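Long-range contacts in glycerol kinase, putative (Plasmodium falciparum, PDB 2W41), which probably catalyses the ATP-dependent phosphorylation of glycerol to sn-glycerol 3-phosphate, and is seen here with ADP bound: residues V414-G419 with K438-K443; V92-R97 with F145-L150; G5-I10 with D73-V78. One frame throughout, in Å; residues are numbered along the deposited sequence.

Contact 1: residues V414-G419 with K438-K443; sequences VLRCDG and KIEVSK
R416 and E440 face each other across two parallel neighbouring strands, on the same side of the sheet, with guanidinium and carboxylate planes nearly perpendicular at 87°. NH1 of R416 donates to OE1 of E440 at 3.0 Å, with the oxygen close to the guanidinium plane; the carboxylate is met on its anti side, well out of its own plane. R416 gets there by bending at chi2 (-94°) and chi3, which lays CD and the guanidinium across the E440 side chain. The other terminal nitrogen, NH2, points toward S442, and a water bridges them, held weakly by NH2 and more firmly by S442 OG. On the far side of the carboxylate, K438 NZ makes a weak 3.3 Å salt bridge to E440 OE2, while V414 CG2 packs against K438 CD at 3.6 Å and against the carboxylate carbon of E440. The opposite face carries L415, C417 and I439, with C417 SG 4.0 Å from I439 CG2. Between the faces run the backbone bonds: L415 N to K438 O at 2.9 Å, E440 N to L415 O, and C417 N to E440 O at 2.8 Å. E440 thus stands between two cations, R416 and K438, a setting that would be expected to favour its ionised form, and the arginine is tethered to the neighbouring strand just before 414-418 runs on to G419 of the ADP pocket.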
# COMPACT_ATOMS: atom_id res chain seq x y z
N VAL B 414 -34.68 -1.65 -0.46
CA VAL B 414 -33.83 -2.81 -0.21
C VAL B 414 -32.68 -2.86 -1.23
O VAL B 414 -32.73 -2.18 -2.27
CB VAL B 414 -34.67 -4.12 -0.15
CG1 VAL B 414 -35.17 -4.56 -1.56
CG2 VAL B 414 -33.90 -5.22 0.54
N LEU B 415 -31.64 -3.62 -0.89
CA LEU B 415 -30.59 -3.98 -1.84
C LEU B 415 -30.44 -5.50 -1.78
O LEU B 415 -29.88 -6.02 -0.83
CB LEU B 415 -29.26 -3.26 -1.54
CG LEU B 415 -28.11 -3.37 -2.56
CD1 LEU B 415 -28.51 -2.74 -3.81
CD2 LEU B 415 -26.85 -2.71 -2.09
N ARG B 416 -30.94 -6.17 -2.81
CA ARG B 416 -30.81 -7.60 -2.98
C ARG B 416 -29.49 -7.90 -3.63
O ARG B 416 -29.21 -7.36 -4.67
CB ARG B 416 -31.96 -8.19 -3.85
CG ARG B 416 -33.41 -7.84 -3.38
CD ARG B 416 -34.07 -8.87 -2.46
NE ARG B 416 -34.07 -10.23 -3.02
CZ ARG B 416 -34.32 -11.33 -2.32
NH1 ARG B 416 -34.60 -11.24 -1.03
NH2 ARG B 416 -34.30 -12.53 -2.89
N CYS B 417 -28.69 -8.79 -3.02
CA CYS B 417 -27.29 -8.96 -3.40
C CYS B 417 -26.97 -10.38 -3.76
O CYS B 417 -27.52 -11.33 -3.19
CB CYS B 417 -26.34 -8.50 -2.28
SG CYS B 417 -26.53 -6.77 -1.86
N ASP B 418 -26.07 -10.53 -4.71
CA ASP B 418 -25.58 -11.83 -5.08
C ASP B 418 -24.08 -11.73 -5.42
O ASP B 418 -23.47 -10.66 -5.28
CB ASP B 418 -26.46 -12.50 -6.15
CG ASP B 418 -26.75 -11.58 -7.37
OD1 ASP B 418 -27.69 -10.72 -7.36
OD2 ASP B 418 -26.05 -11.74 -8.37
N GLY B 419 -23.46 -12.86 -5.78
CA GLY B 419 -22.04 -12.94 -6.08
C GLY B 419 -21.27 -13.44 -4.87
O GLY B 419 -21.75 -13.40 -3.74
N LYS B 438 -31.05 -1.81 3.94
CA LYS B 438 -31.31 -3.17 4.24
C LYS B 438 -30.71 -3.90 3.05
O LYS B 438 -30.91 -3.51 1.89
CB LYS B 438 -32.84 -3.37 4.31
CG LYS B 438 -33.37 -4.70 4.82
CD LYS B 438 -34.67 -4.97 4.04
CE LYS B 438 -35.91 -5.39 4.84
NZ LYS B 438 -37.05 -5.35 3.83
N ILE B 439 -29.95 -4.93 3.38
CA ILE B 439 -29.35 -5.84 2.45
C ILE B 439 -29.92 -7.24 2.69
O ILE B 439 -29.90 -7.77 3.80
CB ILE B 439 -27.77 -5.83 2.59
CG1 ILE B 439 -27.18 -4.57 1.92
CG2 ILE B 439 -27.13 -7.15 2.03
CD1 ILE B 439 -25.67 -4.52 1.93
N GLU B 440 -30.40 -7.85 1.62
CA GLU B 440 -30.86 -9.24 1.60
C GLU B 440 -30.01 -9.96 0.57
O GLU B 440 -29.78 -9.43 -0.51
CB GLU B 440 -32.36 -9.32 1.23
CG GLU B 440 -33.26 -8.74 2.30
CD GLU B 440 -34.72 -8.55 1.87
OE1 GLU B 440 -35.05 -8.83 0.71
OE2 GLU B 440 -35.55 -8.11 2.70
N VAL B 441 -29.52 -11.13 0.94
CA VAL B 441 -28.86 -12.07 0.06
C VAL B 441 -29.93 -13.15 -0.26
O VAL B 441 -30.43 -13.83 0.66
CB VAL B 441 -27.64 -12.72 0.79
CG1 VAL B 441 -26.94 -13.63 -0.03
CG2 VAL B 441 -26.60 -11.78 0.98
N SER B 442 -30.29 -13.28 -1.55
CA SER B 442 -31.27 -14.27 -2.03
C SER B 442 -30.97 -15.73 -1.65
O SER B 442 -29.81 -16.12 -1.53
CB SER B 442 -31.41 -14.17 -3.57
OG SER B 442 -32.47 -15.02 -4.07
N LYS B 443 -32.02 -16.54 -1.50
CA LYS B 443 -31.87 -18.01 -1.38
C LYS B 443 -31.29 -18.69 -2.63
O LYS B 443 -30.78 -19.81 -2.55
CB LYS B 443 -33.21 -18.67 -1.01
O HOH W 1 -34.64 -13.98 -4.99

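Contact 2: residues V92-R97 with F145-L150; sequences VIIWDR and FKILWL
Strand 92-96 runs past helix 144-152 with the two short axes 9.2 Å apart at their closest and 38° between their directions, so the backbones stay well separated and side chains alone bridge the gap. V92 and I94, two residues apart on the strand, both turn toward the helix. The two methyls of V92 divide the work: CG1 rests 3.8 Å from K146 CB, and CG2 meets I147 CG1 at 4.0 Å, the valine and isoleucine side chains crossing at about a right angle. At chi1 71° V92 has CG1 between the backbone N and the carbonyl carbon and CG2 opposite the N, which spreads the two branches over successive helix residues. I94 reaches out with its terminal methyl: CD1 lies 4.2 Å from I147 CG2 and equally far from L150 CB, one helical turn beyond K146. I147 is therefore touched by both strand residues, through different branches. K146 offers V92 only the aliphatic root of its side chain; its chain bends at chi2, and NZ is hydrogen-bonded to the carbonyl of Y141. Around this apolar patch, I168 of strand 166-170 touches both V92 and I147, and I107 packs on K146 and L150. On the other side of the strand, the rings of W95 and W174 meet edge-to-face. The arrangement is helix-on-sheet packing, with helix 144-152 lying against one face of the antiparallel pair 92-96 and 166-170, in the N-terminal domain of the FGGY kinase fold.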
# COMPACT_ATOMS: atom_id res chain seq x y z
N VAL B 92 -23.22 -8.47 -30.43
CA VAL B 92 -23.97 -8.32 -31.68
C VAL B 92 -23.54 -9.27 -32.80
O VAL B 92 -22.34 -9.53 -32.98
CB VAL B 92 -24.06 -6.80 -32.16
CG1 VAL B 92 -22.70 -6.26 -32.68
CG2 VAL B 92 -25.20 -6.60 -33.21
N ILE B 93 -24.50 -9.78 -33.56
CA ILE B 93 -24.22 -10.53 -34.76
C ILE B 93 -24.99 -9.94 -35.91
O ILE B 93 -26.12 -9.47 -35.75
CB ILE B 93 -24.61 -12.02 -34.64
CG1 ILE B 93 -24.00 -12.63 -33.37
CG2 ILE B 93 -24.17 -12.84 -35.86
CD1 ILE B 93 -24.96 -13.55 -32.63
N ILE B 94 -24.35 -9.95 -37.09
CA ILE B 94 -25.03 -9.66 -38.34
C ILE B 94 -25.01 -10.91 -39.17
O ILE B 94 -23.95 -11.55 -39.29
CB ILE B 94 -24.44 -8.46 -39.10
CG1 ILE B 94 -24.35 -7.25 -38.16
CG2 ILE B 94 -25.34 -8.16 -40.34
CD1 ILE B 94 -23.93 -5.92 -38.83
N TRP B 95 -26.17 -11.30 -39.70
CA TRP B 95 -26.25 -12.49 -40.55
C TRP B 95 -27.13 -12.35 -41.79
O TRP B 95 -27.76 -11.31 -42.02
CB TRP B 95 -26.64 -13.76 -39.75
CG TRP B 95 -28.04 -13.77 -39.17
CD1 TRP B 95 -29.18 -14.28 -39.76
CD2 TRP B 95 -28.43 -13.27 -37.88
NE1 TRP B 95 -30.25 -14.12 -38.92
CE2 TRP B 95 -29.83 -13.49 -37.76
CE3 TRP B 95 -27.74 -12.64 -36.83
CZ2 TRP B 95 -30.55 -13.11 -36.61
CZ3 TRP B 95 -28.46 -12.26 -35.68
CH2 TRP B 95 -29.85 -12.50 -35.59
N ASP B 96 -27.17 -13.41 -42.58
CA ASP B 96 -27.99 -13.49 -43.74
C ASP B 96 -29.41 -13.99 -43.42
O ASP B 96 -29.62 -15.12 -42.95
CB ASP B 96 -27.31 -14.37 -44.78
CG ASP B 96 -28.06 -14.41 -46.08
OD1 ASP B 96 -28.44 -13.33 -46.58
OD2 ASP B 96 -28.27 -15.52 -46.62
N ARG B 97 -30.37 -13.13 -43.71
CA ARG B 97 -31.77 -13.42 -43.43
C ARG B 97 -32.32 -14.75 -43.97
O ARG B 97 -33.26 -15.29 -43.39
CB ARG B 97 -32.63 -12.26 -43.93
CG ARG B 97 -34.10 -12.42 -43.67
CD ARG B 97 -34.85 -11.23 -44.23
NE ARG B 97 -34.38 -9.94 -43.68
CZ ARG B 97 -34.81 -9.38 -42.55
NH1 ARG B 97 -35.73 -9.98 -41.78
NH2 ARG B 97 -34.32 -8.19 -42.20
N PHE B 145 -21.88 1.06 -32.19
CA PHE B 145 -20.53 1.33 -32.64
C PHE B 145 -19.84 0.10 -33.22
O PHE B 145 -18.88 0.23 -33.95
CB PHE B 145 -19.70 1.92 -31.53
CG PHE B 145 -19.82 3.41 -31.41
CD1 PHE B 145 -19.22 4.25 -32.34
CD2 PHE B 145 -20.52 3.96 -30.33
CE1 PHE B 145 -19.33 5.63 -32.22
CE2 PHE B 145 -20.62 5.34 -30.17
CZ PHE B 145 -20.03 6.19 -31.13
N LYS B 146 -20.36 -1.09 -32.90
CA LYS B 146 -19.85 -2.34 -33.46
C LYS B 146 -20.51 -2.62 -34.79
O LYS B 146 -19.86 -3.09 -35.72
CB LYS B 146 -20.08 -3.55 -32.54
CG LYS B 146 -20.17 -3.28 -31.04
CD LYS B 146 -18.86 -3.51 -30.33
CE LYS B 146 -19.06 -3.66 -28.82
NZ LYS B 146 -20.08 -4.68 -28.62
N ILE B 147 -21.80 -2.38 -34.89
CA ILE B 147 -22.51 -2.49 -36.14
C ILE B 147 -21.85 -1.54 -37.16
O ILE B 147 -21.66 -1.91 -38.31
CB ILE B 147 -24.00 -2.11 -35.97
CG1 ILE B 147 -24.73 -3.07 -35.01
CG2 ILE B 147 -24.69 -2.03 -37.34
CD1 ILE B 147 -26.14 -2.60 -34.55
N LEU B 148 -21.51 -0.33 -36.71
CA LEU B 148 -20.82 0.70 -37.52
C LEU B 148 -19.45 0.24 -38.00
O LEU B 148 -19.15 0.28 -39.21
CB LEU B 148 -20.68 2.03 -36.76
CG LEU B 148 -19.90 3.16 -37.46
CD1 LEU B 148 -20.68 3.74 -38.65
CD2 LEU B 148 -19.53 4.25 -36.52
N TRP B 149 -18.61 -0.18 -37.05
CA TRP B 149 -17.34 -0.79 -37.43
C TRP B 149 -17.53 -1.85 -38.53
O TRP B 149 -16.76 -1.88 -39.49
CB TRP B 149 -16.65 -1.39 -36.23
CG TRP B 149 -15.22 -1.78 -36.43
CD1 TRP B 149 -14.11 -1.05 -36.05
CD2 TRP B 149 -14.71 -3.01 -37.00
NE1 TRP B 149 -12.95 -1.75 -36.34
CE2 TRP B 149 -13.28 -2.95 -36.92
CE3 TRP B 149 -15.31 -4.14 -37.56
CZ2 TRP B 149 -12.46 -4.00 -37.39
CZ3 TRP B 149 -14.49 -5.18 -38.02
CH2 TRP B 149 -13.08 -5.09 -37.96
N LEU B 150 -18.54 -2.72 -38.40
CA LEU B 150 -18.78 -3.75 -39.43
C LEU B 150 -19.10 -3.17 -40.78
O LEU B 150 -18.63 -3.67 -41.76
CB LEU B 150 -19.87 -4.76 -39.04
CG LEU B 150 -19.50 -6.05 -38.32
CD1 LEU B 150 -18.01 -6.45 -38.46
CD2 LEU B 150 -19.86 -5.94 -36.86

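Contact 3: residues G5-I10 with D73-V78; sequences GSMNVI and DKYTSV. With EDO (1,2-ethanediol), chain Q.
M7 lies over one face of the Y75 ring. Its CB sits 4.0 Å from the ring centroid, 23° off the normal, a CH-pi contact displaced toward the CG and CD1 side. Farther out, SD stands above the same face at 4.9 Å from the centroid, a long Met-aromatic contact, and CE bends back over the phenol end of the ring. M7 follows the ring in this way because CG is anti to the backbone N (chi1 -176°) and the chain then turns at chi2 and chi3. At the ring edge, near its plane, lies the carbonyl oxygen of G5, which also touches Y75 CB. That oxygen takes two backbone bonds from the same face of its carbonyl plane: one from T76 N at 2.6 Å, the other from S77 N at 3.1 Å, the second arriving well above the plane. G5 N in turn donates to T76 OG1 at 2.8 Å, so the glycine and the threonine grip each other twice. One step on, M7 N bonds S77 O at 2.9 Å, and on the side away from M7 and Y75 the S6 hydroxyl oxygen packs near S77 CB. In the next shell, F4 touches Y75 and K74, V32 of strand 31-38 packs on M7, and L71 and K72 of helix 53-74 lie against V78. An ethanediol, probably from the crystallisation liquor, bonds weakly to V78 O. Here strands 6-15 and 77-87 begin their parallel pairing, at the surface end of the central mixed sheet of the N-terminal actin-like ATPase fold.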
# COMPACT_ATOMS: atom_id res chain seq x y z
N GLY B 5 -42.71 -41.21 -12.90
CA GLY B 5 -43.98 -40.50 -13.08
C GLY B 5 -43.92 -39.25 -13.93
O GLY B 5 -43.00 -39.07 -14.74
N SER B 6 -44.92 -38.40 -13.73
CA SER B 6 -45.12 -37.14 -14.44
C SER B 6 -44.19 -35.99 -13.96
O SER B 6 -43.90 -35.87 -12.74
CB SER B 6 -46.61 -36.70 -14.36
OG SER B 6 -47.48 -37.39 -15.27
N MET B 7 -43.76 -35.14 -14.91
CA MET B 7 -42.87 -33.99 -14.69
C MET B 7 -43.14 -32.84 -15.70
O MET B 7 -42.75 -32.92 -16.88
CB MET B 7 -41.40 -34.44 -14.82
CG MET B 7 -40.32 -33.36 -14.52
SD MET B 7 -40.61 -32.47 -12.95
CE MET B 7 -39.79 -33.52 -11.76
N ASN B 8 -43.80 -31.79 -15.25
CA ASN B 8 -43.91 -30.55 -16.01
C ASN B 8 -42.77 -29.54 -15.78
O ASN B 8 -42.53 -29.10 -14.64
CB ASN B 8 -45.20 -29.85 -15.65
CG ASN B 8 -46.42 -30.73 -15.86
OD1 ASN B 8 -46.40 -31.67 -16.66
ND2 ASN B 8 -47.52 -30.41 -15.15
N VAL B 9 -42.07 -29.18 -16.86
CA VAL B 9 -40.94 -28.28 -16.72
C VAL B 9 -40.96 -27.05 -17.64
O VAL B 9 -41.58 -27.03 -18.71
CB VAL B 9 -39.54 -29.00 -16.76
CG1 VAL B 9 -39.47 -30.16 -15.80
CG2 VAL B 9 -39.19 -29.45 -18.14
N ILE B 10 -40.28 -26.01 -17.16
CA ILE B 10 -39.94 -24.84 -17.91
C ILE B 10 -38.45 -24.89 -18.28
O ILE B 10 -37.60 -25.02 -17.39
CB ILE B 10 -40.22 -23.58 -17.07
CG1 ILE B 10 -41.67 -23.60 -16.53
CG2 ILE B 10 -39.93 -22.31 -17.87
CD1 ILE B 10 -41.99 -22.52 -15.49
N ASP B 73 -35.19 -40.39 -19.15
CA ASP B 73 -34.68 -41.63 -18.60
C ASP B 73 -35.04 -41.82 -17.12
O ASP B 73 -34.89 -42.92 -16.60
CB ASP B 73 -33.18 -41.72 -18.80
CG ASP B 73 -32.80 -42.07 -20.23
OD1 ASP B 73 -33.71 -42.13 -21.12
OD2 ASP B 73 -31.58 -42.30 -20.46
N LYS B 74 -35.52 -40.76 -16.46
CA LYS B 74 -35.90 -40.78 -15.05
C LYS B 74 -37.44 -40.84 -14.92
O LYS B 74 -37.98 -41.71 -14.24
CB LYS B 74 -35.34 -39.54 -14.30
CG LYS B 74 -34.90 -39.82 -12.85
CD LYS B 74 -34.96 -38.61 -11.89
CE LYS B 74 -34.27 -38.97 -10.52
NZ LYS B 74 -33.28 -37.95 -9.96
N TYR B 75 -38.12 -39.92 -15.60
CA TYR B 75 -39.56 -39.76 -15.52
C TYR B 75 -40.38 -40.55 -16.58
O TYR B 75 -39.86 -41.00 -17.61
CB TYR B 75 -39.93 -38.27 -15.53
CG TYR B 75 -39.30 -37.57 -14.37
CD1 TYR B 75 -39.96 -37.50 -13.13
CD2 TYR B 75 -38.01 -37.03 -14.47
CE1 TYR B 75 -39.37 -36.92 -12.03
CE2 TYR B 75 -37.40 -36.42 -13.37
CZ TYR B 75 -38.09 -36.37 -12.15
OH TYR B 75 -37.52 -35.75 -11.06
N THR B 76 -41.67 -40.72 -16.29
CA THR B 76 -42.59 -41.47 -17.15
C THR B 76 -43.28 -40.59 -18.19
O THR B 76 -43.46 -41.02 -19.32
CB THR B 76 -43.67 -42.24 -16.29
OG1 THR B 76 -43.05 -42.86 -15.16
CG2 THR B 76 -44.39 -43.29 -17.10
N SER B 77 -43.65 -39.36 -17.80
CA SER B 77 -44.29 -38.38 -18.68
C SER B 77 -43.61 -37.02 -18.50
O SER B 77 -43.99 -36.26 -17.60
CB SER B 77 -45.80 -38.33 -18.40
OG SER B 77 -46.47 -37.19 -18.93
N VAL B 78 -42.59 -36.74 -19.33
CA VAL B 78 -41.87 -35.46 -19.33
C VAL B 78 -42.59 -34.43 -20.22
O VAL B 78 -42.72 -34.64 -21.44
CB VAL B 78 -40.37 -35.59 -19.79
CG1 VAL B 78 -39.72 -34.18 -19.91
CG2 VAL B 78 -39.54 -36.49 -18.84
C1 EDO Q . -41.54 -33.41 -25.47
O1 EDO Q . -41.18 -34.38 -24.47
C2 EDO Q . -42.60 -32.44 -24.95
O2 EDO Q . -42.15 -31.88 -23.71

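Overall arrangement
The three contacts are spread through the two halves of an FGGY kinase and do not touch one another. Contact 1 belongs to the C-terminal region and lies nearest the nucleotide: G419 touches ADP, and the side chain of C417 is about 11 Å from it. Contacts 2 and 3 lie away from the annotated sites; contact 3 is at the surface end of two inner strands of the N-terminal sheet, of which 77-87 is followed in the chain by strand 92-96 of contact 2. The centres of contacts 2 and 3 are nevertheless about 41 Å apart. Contact 1 is about 37 Å from contact 2 and about 33 Å from contact 3, centre to centre, and contacts 1 and 2 lie on opposite sides of the chain's centre.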